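Local coordinates for protein beta-fructofuranosidase (Bifidobacterium adolescentis, PDB 6NOB) that probably releases terminal fructose from sucrose and related beta-fructofuranosides by hydrolysing their glycosidic bonds, at residues E236-C241 and Y265-P270; Y287-T292 and E375-F380. All coordinates share one frame; numbering follows the deposited sequence.

Contact 1 of 2, residues E236-C241 and Y265-P270; sequences EYQTTC and YDFRDP. With EDO (1,2-ethanediol), chain C.
Glu236, on strand 235-243, meets Phe267 and Arg268 of 265-270, joining adjacent blades of the family 32 beta-propeller. Its CG sits anti to the carbonyl carbon (chi1 -74°) and the chain runs on extended, carrying OE1 to Phe267 N at 2.6 Å, nearly along the C-O axis. Arg268 NH1 reaches the same oxygen on its syn side (3.0 Å) and makes a weak bond to OE2, which also hydrogen-bonds to His224; carboxylate and guanidinium planes stand 80° apart. Asp266 OD1 takes a nearly straight bond from the same NH1, in the guanidinium plane, at 2.9 Å. Gln238, bent at chi2, turns NE2 to Phe267 O (2.7 Å), above the carbonyl plane; this nitrogen also lies 3.1 Å above one face of the Phe267 ring, offset toward the rim, with amide and ring planes 79° apart. Gln238 OE1 bonds to Thr222 and borders Pro270 CD at 3.2 Å. A 1,2-ethanediol, probably from crystallisation, bonds to Glu236 O. Arg268, Asp269 and Pro270 form the RDP motif of the family. Two acids thus hold Arg268 NH1 beside Asp269, while OE1, accepting from two donors, ties side chain and Phe267 backbone to one blade, limiting the arginine's freedom.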
ATOM      1  N   GLU A 236       4.368  18.200  -9.577  1.00 33.93           N
ATOM      2  CA  GLU A 236       4.553  16.756  -9.657  1.00 34.80           C
ATOM      3  C   GLU A 236       5.027  16.378 -11.053  1.00 33.81           C
ATOM      4  O   GLU A 236       4.499  16.877 -12.051  1.00 37.21           O
ATOM      5  CB  GLU A 236       3.258  16.018  -9.303  1.00 32.30           C
ATOM      6  CG  GLU A 236       2.955  16.044  -7.810  1.00 32.59           C
ATOM      7  CD  GLU A 236       1.743  15.218  -7.425  1.00 37.48           C
ATOM      8  OE1 GLU A 236       0.884  14.964  -8.297  1.00 36.24           O
ATOM      9  OE2 GLU A 236       1.651  14.824  -6.242  1.00 37.11           O
ATOM     10  N   TYR A 237       6.024  15.497 -11.112  1.00 34.72           N
ATOM     11  CA  TYR A 237       6.605  15.037 -12.366  1.00 34.78           C
ATOM     12  C   TYR A 237       7.122  13.619 -12.164  1.00 34.34           C
ATOM     13  O   TYR A 237       7.294  13.159 -11.033  1.00 37.26           O
ATOM     14  CB  TYR A 237       7.723  15.974 -12.844  1.00 29.66           C
ATOM     15  CG  TYR A 237       8.749  16.303 -11.783  1.00 32.35           C
ATOM     16  CD1 TYR A 237       8.528  17.327 -10.865  1.00 30.32           C
ATOM     17  CD2 TYR A 237       9.943  15.596 -11.700  1.00 27.88           C
ATOM     18  CE1 TYR A 237       9.464  17.629  -9.896  1.00 30.51           C
ATOM     19  CE2 TYR A 237      10.887  15.894 -10.734  1.00 24.99           C
ATOM     20  CZ  TYR A 237      10.642  16.912  -9.833  1.00 33.87           C
ATOM     21  OH  TYR A 237      11.576  17.216  -8.865  1.00 36.29           O
ATOM     22  N   GLN A 238       7.365  12.924 -13.275  1.00 35.04           N
ATOM     23  CA  GLN A 238       7.739  11.513 -13.259  1.00 34.29           C
ATOM     24  C   GLN A 238       9.212  11.345 -13.614  1.00 33.61           C
ATOM     25  O   GLN A 238       9.689  11.921 -14.598  1.00 33.46           O
ATOM     26  CB  GLN A 238       6.873  10.706 -14.228  1.00 36.01           C
ATOM     27  CG  GLN A 238       5.448  11.211 -14.364  1.00 39.91           C
ATOM     28  CD  GLN A 238       4.723  11.282 -13.033  1.00 40.95           C
ATOM     29  OE1 GLN A 238       5.016  10.525 -12.105  1.00 37.50           O
ATOM     30  NE2 GLN A 238       3.769  12.198 -12.935  1.00 36.33           N
ATOM     31  N   THR A 239       9.919  10.539 -12.823  1.00 31.56           N
ATOM     32  CA  THR A 239      11.341  10.285 -13.012  1.00 32.05           C
ATOM     33  C   THR A 239      11.587   8.783 -13.109  1.00 36.49           C
ATOM     34  O   THR A 239      10.699   7.963 -12.859  1.00 34.33           O
ATOM     35  CB  THR A 239      12.177  10.882 -11.869  1.00 33.55           C
ATOM     36  OG1 THR A 239      11.951  10.134 -10.666  1.00 30.16           O
ATOM     37  CG2 THR A 239      11.797  12.338 -11.627  1.00 31.25           C
ATOM     38  N   THR A 240      12.814   8.421 -13.476  1.00 33.26           N
ATOM     39  CA  THR A 240      13.211   7.026 -13.578  1.00 33.93           C
ATOM     40  C   THR A 240      14.565   6.823 -12.912  1.00 34.82           C
ATOM     41  O   THR A 240      15.358   7.758 -12.776  1.00 37.42           O
ATOM     42  CB  THR A 240      13.275   6.544 -15.043  1.00 34.71           C
ATOM     43  OG1 THR A 240      13.284   5.112 -15.075  1.00 37.42           O
ATOM     44  CG2 THR A 240      14.530   7.058 -15.735  1.00 36.27           C
ATOM     45  N   CYS A 241      14.810   5.585 -12.487  1.00 32.49           N
ATOM     46  CA  CYS A 241      16.094   5.192 -11.922  1.00 31.51           C
ATOM     47  C   CYS A 241      16.179   3.673 -11.951  1.00 33.48           C
ATOM     48  O   CYS A 241      15.180   2.981 -12.165  1.00 32.88           O
ATOM     49  CB  CYS A 241      16.289   5.748 -10.502  1.00 30.41           C
ATOM     50  SG  CYS A 241      15.081   5.230  -9.273  1.00 34.35           S
ATOM     51  N   TYR A 265      -2.658  19.890 -11.355  1.00 38.72           N
ATOM     52  CA  TYR A 265      -1.363  19.876 -10.683  1.00 35.04           C
ATOM     53  C   TYR A 265      -1.083  18.517 -10.055  1.00 37.81           C
ATOM     54  O   TYR A 265       0.073  18.080 -10.008  1.00 35.58           O
ATOM     55  CB  TYR A 265      -1.304  20.981  -9.631  1.00 36.51           C
ATOM     56  CG  TYR A 265      -1.247  22.371 -10.222  1.00 36.89           C
ATOM     57  CD1 TYR A 265      -0.361  22.673 -11.250  1.00 36.32           C
ATOM     58  CD2 TYR A 265      -2.082  23.379  -9.756  1.00 35.21           C
ATOM     59  CE1 TYR A 265      -0.309  23.946 -11.797  1.00 39.41           C
ATOM     60  CE2 TYR A 265      -2.039  24.649 -10.295  1.00 31.33           C
ATOM     61  CZ  TYR A 265      -1.150  24.927 -11.313  1.00 39.43           C
ATOM     62  OH  TYR A 265      -1.103  26.193 -11.849  1.00 46.13           O
ATOM     63  N   ASP A 266      -2.123  17.837  -9.573  1.00 38.93           N
ATOM     64  CA  ASP A 266      -2.008  16.440  -9.175  1.00 35.83           C
ATOM     65  C   ASP A 266      -1.770  15.587 -10.417  1.00 40.50           C
ATOM     66  O   ASP A 266      -2.642  15.489 -11.288  1.00 36.12           O
ATOM     67  CB  ASP A 266      -3.274  15.991  -8.449  1.00 35.85           C
ATOM     68  CG  ASP A 266      -3.575  16.831  -7.221  1.00 41.96           C
ATOM     69  OD1 ASP A 266      -2.837  16.701  -6.223  1.00 39.42           O
ATOM     70  OD2 ASP A 266      -4.548  17.620  -7.255  1.00 41.26           O
ATOM     71  N   PHE A 267      -0.594  14.968 -10.495  1.00 34.61           N
ATOM     72  CA  PHE A 267      -0.176  14.242 -11.689  1.00 33.23           C
ATOM     73  C   PHE A 267       0.883  13.228 -11.278  1.00 37.24           C
ATOM     74  O   PHE A 267       2.081  13.512 -11.368  1.00 39.13           O
ATOM     75  CB  PHE A 267       0.348  15.234 -12.736  1.00 37.29           C
ATOM     76  CG  PHE A 267       1.027  14.596 -13.919  1.00 35.09           C
ATOM     77  CD1 PHE A 267       0.318  13.793 -14.798  1.00 28.31           C
ATOM     78  CD2 PHE A 267       2.369  14.837 -14.174  1.00 29.78           C
ATOM     79  CE1 PHE A 267       0.942  13.220 -15.896  1.00 26.54           C
ATOM     80  CE2 PHE A 267       2.995  14.272 -15.268  1.00 30.57           C
ATOM     81  CZ  PHE A 267       2.279  13.460 -16.129  1.00 28.31           C
ATOM     82  N   ARG A 268       0.465  12.051 -10.809  1.00 31.80           N
ATOM     83  CA  ARG A 268       1.371  11.212 -10.037  1.00 34.34           C
ATOM     84  C   ARG A 268       1.049   9.732 -10.211  1.00 38.49           C
ATOM     85  O   ARG A 268       0.094   9.345 -10.894  1.00 28.87           O
ATOM     86  CB  ARG A 268       1.318  11.598  -8.559  1.00 32.70           C
ATOM     87  CG  ARG A 268      -0.050  11.441  -7.920  1.00 27.41           C
ATOM     88  CD  ARG A 268       0.037  11.714  -6.423  1.00 31.57           C
ATOM     89  NE  ARG A 268      -1.268  11.956  -5.817  1.00 35.69           N
ATOM     90  CZ  ARG A 268      -1.874  13.137  -5.797  1.00 37.95           C
ATOM     91  NH1 ARG A 268      -1.295  14.192  -6.357  1.00 34.44           N
ATOM     92  NH2 ARG A 268      -3.062  13.265  -5.219  1.00 33.51           N
ATOM     93  N   ASP A 269       1.882   8.905  -9.575  1.00 39.62           N
ATOM     94  CA  ASP A 269       1.749   7.457  -9.449  1.00 38.00           C
ATOM     95  C   ASP A 269       1.838   6.757 -10.802  1.00 36.56           C
ATOM     96  O   ASP A 269       0.902   6.046 -11.193  1.00 34.16           O
ATOM     97  CB  ASP A 269       0.432   7.110  -8.753  1.00 40.08           C
ATOM     98  CG  ASP A 269       0.233   7.874  -7.452  1.00 43.56           C
ATOM     99  OD1 ASP A 269       1.237   8.311  -6.847  1.00 43.52           O
ATOM    100  OD2 ASP A 269      -0.933   8.041  -7.035  1.00 43.12           O
ATOM    101  N   PRO A 270       2.947   6.897 -11.530  1.00 34.20           N
ATOM    102  CA  PRO A 270       3.036   6.271 -12.855  1.00 28.89           C
ATOM    103  C   PRO A 270       3.085   4.757 -12.749  1.00 35.54           C
ATOM    104  O   PRO A 270       3.783   4.197 -11.900  1.00 36.06           O
ATOM    105  CB  PRO A 270       4.346   6.826 -13.422  1.00 30.36           C
ATOM    106  CG  PRO A 270       5.178   7.089 -12.207  1.00 27.93           C
ATOM    107  CD  PRO A 270       4.213   7.549 -11.145  1.00 28.28           C
TER
HETATM  108  C1  EDO C 802       5.534  20.414 -14.015  1.00 43.27           C
HETATM  109  O1  EDO C 802       4.113  20.572 -14.112  1.00 35.74           O
HETATM  110  C2  EDO C 802       5.913  18.940 -13.912  1.00 42.00           C
HETATM  111  O2  EDO C 802       4.957  18.115 -14.593  1.00 37.50           O
HETATM  112  O   HOH W   1       2.162  19.677 -10.729  1.00 28.34           O

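Contact 2 of 2, residues Y287-T292 and E375-F380; sequences YMVTAT and ECPDLF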
ATOM      1  N   TYR A 287       3.565   1.303 -22.146  1.00 38.32           N
ATOM      2  CA  TYR A 287       2.492   2.235 -21.837  1.00 34.03           C
ATOM      3  C   TYR A 287       2.468   2.563 -20.350  1.00 38.41           C
ATOM      4  O   TYR A 287       2.664   1.685 -19.504  1.00 44.99           O
ATOM      5  CB  TYR A 287       1.143   1.675 -22.299  1.00 34.49           C
ATOM      6  CG  TYR A 287       0.989   1.769 -23.797  1.00 36.51           C
ATOM      7  CD1 TYR A 287       1.530   0.797 -24.631  1.00 35.72           C
ATOM      8  CD2 TYR A 287       0.341   2.853 -24.382  1.00 37.12           C
ATOM      9  CE1 TYR A 287       1.409   0.887 -26.008  1.00 37.74           C
ATOM     10  CE2 TYR A 287       0.214   2.953 -25.755  1.00 34.92           C
ATOM     11  CZ  TYR A 287       0.750   1.968 -26.563  1.00 39.48           C
ATOM     12  OH  TYR A 287       0.628   2.061 -27.931  1.00 40.08           O
ATOM     13  N   MET A 288       2.227   3.840 -20.050  1.00 32.79           N
ATOM     14  CA  MET A 288       2.265   4.376 -18.696  1.00 30.34           C
ATOM     15  C   MET A 288       0.964   5.120 -18.428  1.00 36.91           C
ATOM     16  O   MET A 288       0.593   6.019 -19.192  1.00 35.21           O
ATOM     17  CB  MET A 288       3.469   5.312 -18.515  1.00 30.89           C
ATOM     18  CG  MET A 288       3.464   6.144 -17.230  1.00 34.43           C
ATOM     19  SD  MET A 288       4.592   7.563 -17.280  1.00 34.27           S
ATOM     20  CE  MET A 288       6.193   6.769 -17.427  1.00 32.71           C
ATOM     21  N   VAL A 289       0.270   4.745 -17.359  1.00 31.20           N
ATOM     22  CA  VAL A 289      -0.887   5.496 -16.886  1.00 35.01           C
ATOM     23  C   VAL A 289      -0.447   6.373 -15.726  1.00 38.17           C
ATOM     24  O   VAL A 289       0.402   5.979 -14.914  1.00 37.03           O
ATOM     25  CB  VAL A 289      -2.049   4.570 -16.472  1.00 34.78           C
ATOM     26  CG1 VAL A 289      -2.627   3.871 -17.686  1.00 43.75           C
ATOM     27  CG2 VAL A 289      -1.592   3.558 -15.437  1.00 28.84           C
ATOM     28  N   THR A 290      -1.007   7.575 -15.659  1.00 34.81           N
ATOM     29  CA  THR A 290      -0.767   8.491 -14.557  1.00 31.67           C
ATOM     30  C   THR A 290      -2.110   9.001 -14.056  1.00 38.11           C
ATOM     31  O   THR A 290      -3.098   9.036 -14.793  1.00 39.12           O
ATOM     32  CB  THR A 290       0.138   9.664 -14.974  1.00 32.20           C
ATOM     33  OG1 THR A 290      -0.181  10.070 -16.310  1.00 34.43           O
ATOM     34  CG2 THR A 290       1.599   9.250 -14.924  1.00 30.57           C
ATOM     35  N   ALA A 291      -2.139   9.386 -12.784  1.00 35.81           N
ATOM     36  CA  ALA A 291      -3.356   9.838 -12.127  1.00 34.06           C
ATOM     37  C   ALA A 291      -3.395  11.363 -12.122  1.00 36.96           C
ATOM     38  O   ALA A 291      -2.480  12.008 -11.603  1.00 39.23           O
ATOM     39  CB  ALA A 291      -3.432   9.293 -10.702  1.00 35.92           C
ATOM     40  N   THR A 292      -4.452  11.931 -12.695  1.00 34.40           N
ATOM     41  CA  THR A 292      -4.640  13.378 -12.712  1.00 36.86           C
ATOM     42  C   THR A 292      -6.126  13.674 -12.901  1.00 37.12           C
ATOM     43  O   THR A 292      -6.980  12.798 -12.732  1.00 42.15           O
ATOM     44  CB  THR A 292      -3.790  14.035 -13.804  1.00 34.09           C
ATOM     45  OG1 THR A 292      -3.882  15.460 -13.685  1.00 35.73           O
ATOM     46  CG2 THR A 292      -4.269  13.617 -15.186  1.00 28.70           C
ATOM     47  N   GLU A 375      -5.795   8.545  -7.768  1.00 30.87           N
ATOM     48  CA  GLU A 375      -4.549   8.190  -7.110  1.00 34.34           C
ATOM     49  C   GLU A 375      -4.257   6.722  -7.390  1.00 36.98           C
ATOM     50  O   GLU A 375      -5.176   5.900  -7.443  1.00 33.90           O
ATOM     51  CB  GLU A 375      -4.607   8.450  -5.596  1.00 40.19           C
ATOM     52  CG  GLU A 375      -4.354   9.907  -5.219  1.00 45.94           C
ATOM     53  CD  GLU A 375      -4.058  10.100  -3.743  1.00 49.85           C
ATOM     54  OE1 GLU A 375      -4.777   9.514  -2.906  1.00 52.33           O
ATOM     55  OE2 GLU A 375      -3.106  10.843  -3.421  1.00 51.21           O
ATOM     56  N   CYS A 376      -2.977   6.411  -7.598  1.00 33.99           N
ATOM     57  CA  CYS A 376      -2.476   5.054  -7.795  1.00 37.70           C
ATOM     58  C   CYS A 376      -3.224   4.312  -8.898  1.00 40.11           C
ATOM     59  O   CYS A 376      -3.950   3.350  -8.618  1.00 35.31           O
ATOM     60  CB  CYS A 376      -2.552   4.271  -6.481  1.00 42.35           C
ATOM     61  SG  CYS A 376      -1.607   5.036  -5.133  1.00 45.27           S
ATOM     62  N   PRO A 377      -3.065   4.713 -10.155  1.00 38.39           N
ATOM     63  CA  PRO A 377      -3.739   4.016 -11.251  1.00 30.39           C
ATOM     64  C   PRO A 377      -2.979   2.759 -11.655  1.00 36.73           C
ATOM     65  O   PRO A 377      -1.839   2.524 -11.252  1.00 40.96           O
ATOM     66  CB  PRO A 377      -3.726   5.051 -12.375  1.00 30.68           C
ATOM     67  CG  PRO A 377      -2.442   5.787 -12.150  1.00 38.18           C
ATOM     68  CD  PRO A 377      -2.252   5.841 -10.646  1.00 40.86           C
ATOM     69  N   ASP A 378      -3.641   1.951 -12.477  1.00 36.86           N
ATOM     70  CA  ASP A 378      -3.048   0.734 -13.005  1.00 34.09           C
ATOM     71  C   ASP A 378      -3.849   0.313 -14.226  1.00 35.02           C
ATOM     72  O   ASP A 378      -5.075   0.453 -14.248  1.00 35.48           O
ATOM     73  CB  ASP A 378      -3.027  -0.388 -11.959  1.00 34.75           C
ATOM     74  CG  ASP A 378      -1.922  -1.403 -12.208  1.00 39.16           C
ATOM     75  OD1 ASP A 378      -1.399  -1.449 -13.342  1.00 41.04           O
ATOM     76  OD2 ASP A 378      -1.574  -2.152 -11.269  1.00 37.12           O
ATOM     77  N   LEU A 379      -3.148  -0.183 -15.241  1.00 35.41           N
ATOM     78  CA  LEU A 379      -3.777  -0.632 -16.478  1.00 33.03           C
ATOM     79  C   LEU A 379      -3.091  -1.914 -16.911  1.00 38.33           C
ATOM     80  O   LEU A 379      -1.877  -1.923 -17.135  1.00 39.62           O
ATOM     81  CB  LEU A 379      -3.680   0.434 -17.573  1.00 30.75           C
ATOM     82  CG  LEU A 379      -4.447   0.163 -18.868  1.00 33.10           C
ATOM     83  CD1 LEU A 379      -5.949   0.218 -18.628  1.00 36.61           C
ATOM     84  CD2 LEU A 379      -4.032   1.154 -19.941  1.00 27.17           C
ATOM     85  N   PHE A 380      -3.860  -2.994 -17.014  1.00 36.33           N
ATOM     86  CA  PHE A 380      -3.303  -4.289 -17.368  1.00 32.66           C
ATOM     87  C   PHE A 380      -4.388  -5.117 -18.039  1.00 39.63           C
ATOM     88  O   PHE A 380      -5.552  -4.715 -18.111  1.00 40.69           O
ATOM     89  CB  PHE A 380      -2.747  -5.010 -16.136  1.00 29.20           C
ATOM     90  CG  PHE A 380      -3.744  -5.154 -15.020  1.00 28.57           C
ATOM     91  CD1 PHE A 380      -4.581  -6.258 -14.958  1.00 31.90           C
ATOM     92  CD2 PHE A 380      -3.850  -4.180 -14.038  1.00 32.12           C
ATOM     93  CE1 PHE A 380      -5.506  -6.388 -13.935  1.00 38.47           C
ATOM     94  CE2 PHE A 380      -4.772  -4.306 -13.011  1.00 30.74           C
ATOM     95  CZ  PHE A 380      -5.600  -5.411 -12.959  1.00 34.12           C
TER
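Val289 places CG1 anti to its carbonyl carbon (chi1 -68°) and Leu379 swings CG away from its own backbone N (chi1 -173°), which lets the valine methyl rest against the leucine CB and one branch: CG1 lies 3.6 Å from Leu379 CB and 3.8 Å from CD2, the two side chains crossing at about a right angle. This is packing between two neighbouring blades of the five-bladed beta-propeller, strand 285-295 of one facing strand 377-382 of the next. The short segments run roughly antiparallel, at 151°, but belong to different sheets, and no hydrogen bond joins them; the face between them is apolar. A branched valine suits it, since its second methyl, CG2, turns to Pro377 CB at 4.0 Å. Leu343 borders Val289 within its own sheet, and Ala388 borders Leu379 in the other. Next along, Ala291, with a single methyl, lets the proline ring come close: CB is 3.6 Å from Pro377 CD and 3.8 Å from Glu375 N. The chain turns a corner at Cys376, in the EC motif of the family, where a positive phi swings the following strand into place. Pro377, rigid and without an N-H to satisfy, suits the position just after the corner. Its ring leans on the backbone of the facing strand, CG standing 3.7 Å from Ala291 N and 3.8 Å from Thr290 C.

Contacts 1 and 2 have centres 11 Å apart and meet through strands 268-273 and 285-295, neighbours in one sheet, so three successive propeller blades are tied together. Asp269 OD2 lies 2.7 Å from Cys376 N, probably a hydrogen bond that joins the RDP and EC motifs. Arg268, held in contact 1, also bridges to Glu375 of contact 2 through NH2. Asp266 O probably accepts from Thr292 OG1 at 2.7 Å. As in other family 32 enzymes, Asp269 of RDP probably stabilises the transition state and Glu375 of EC is probably the acid/base. A bound di(hydroxyethyl)ether, probably from crystallisation, lies about 3 Å from both side chains.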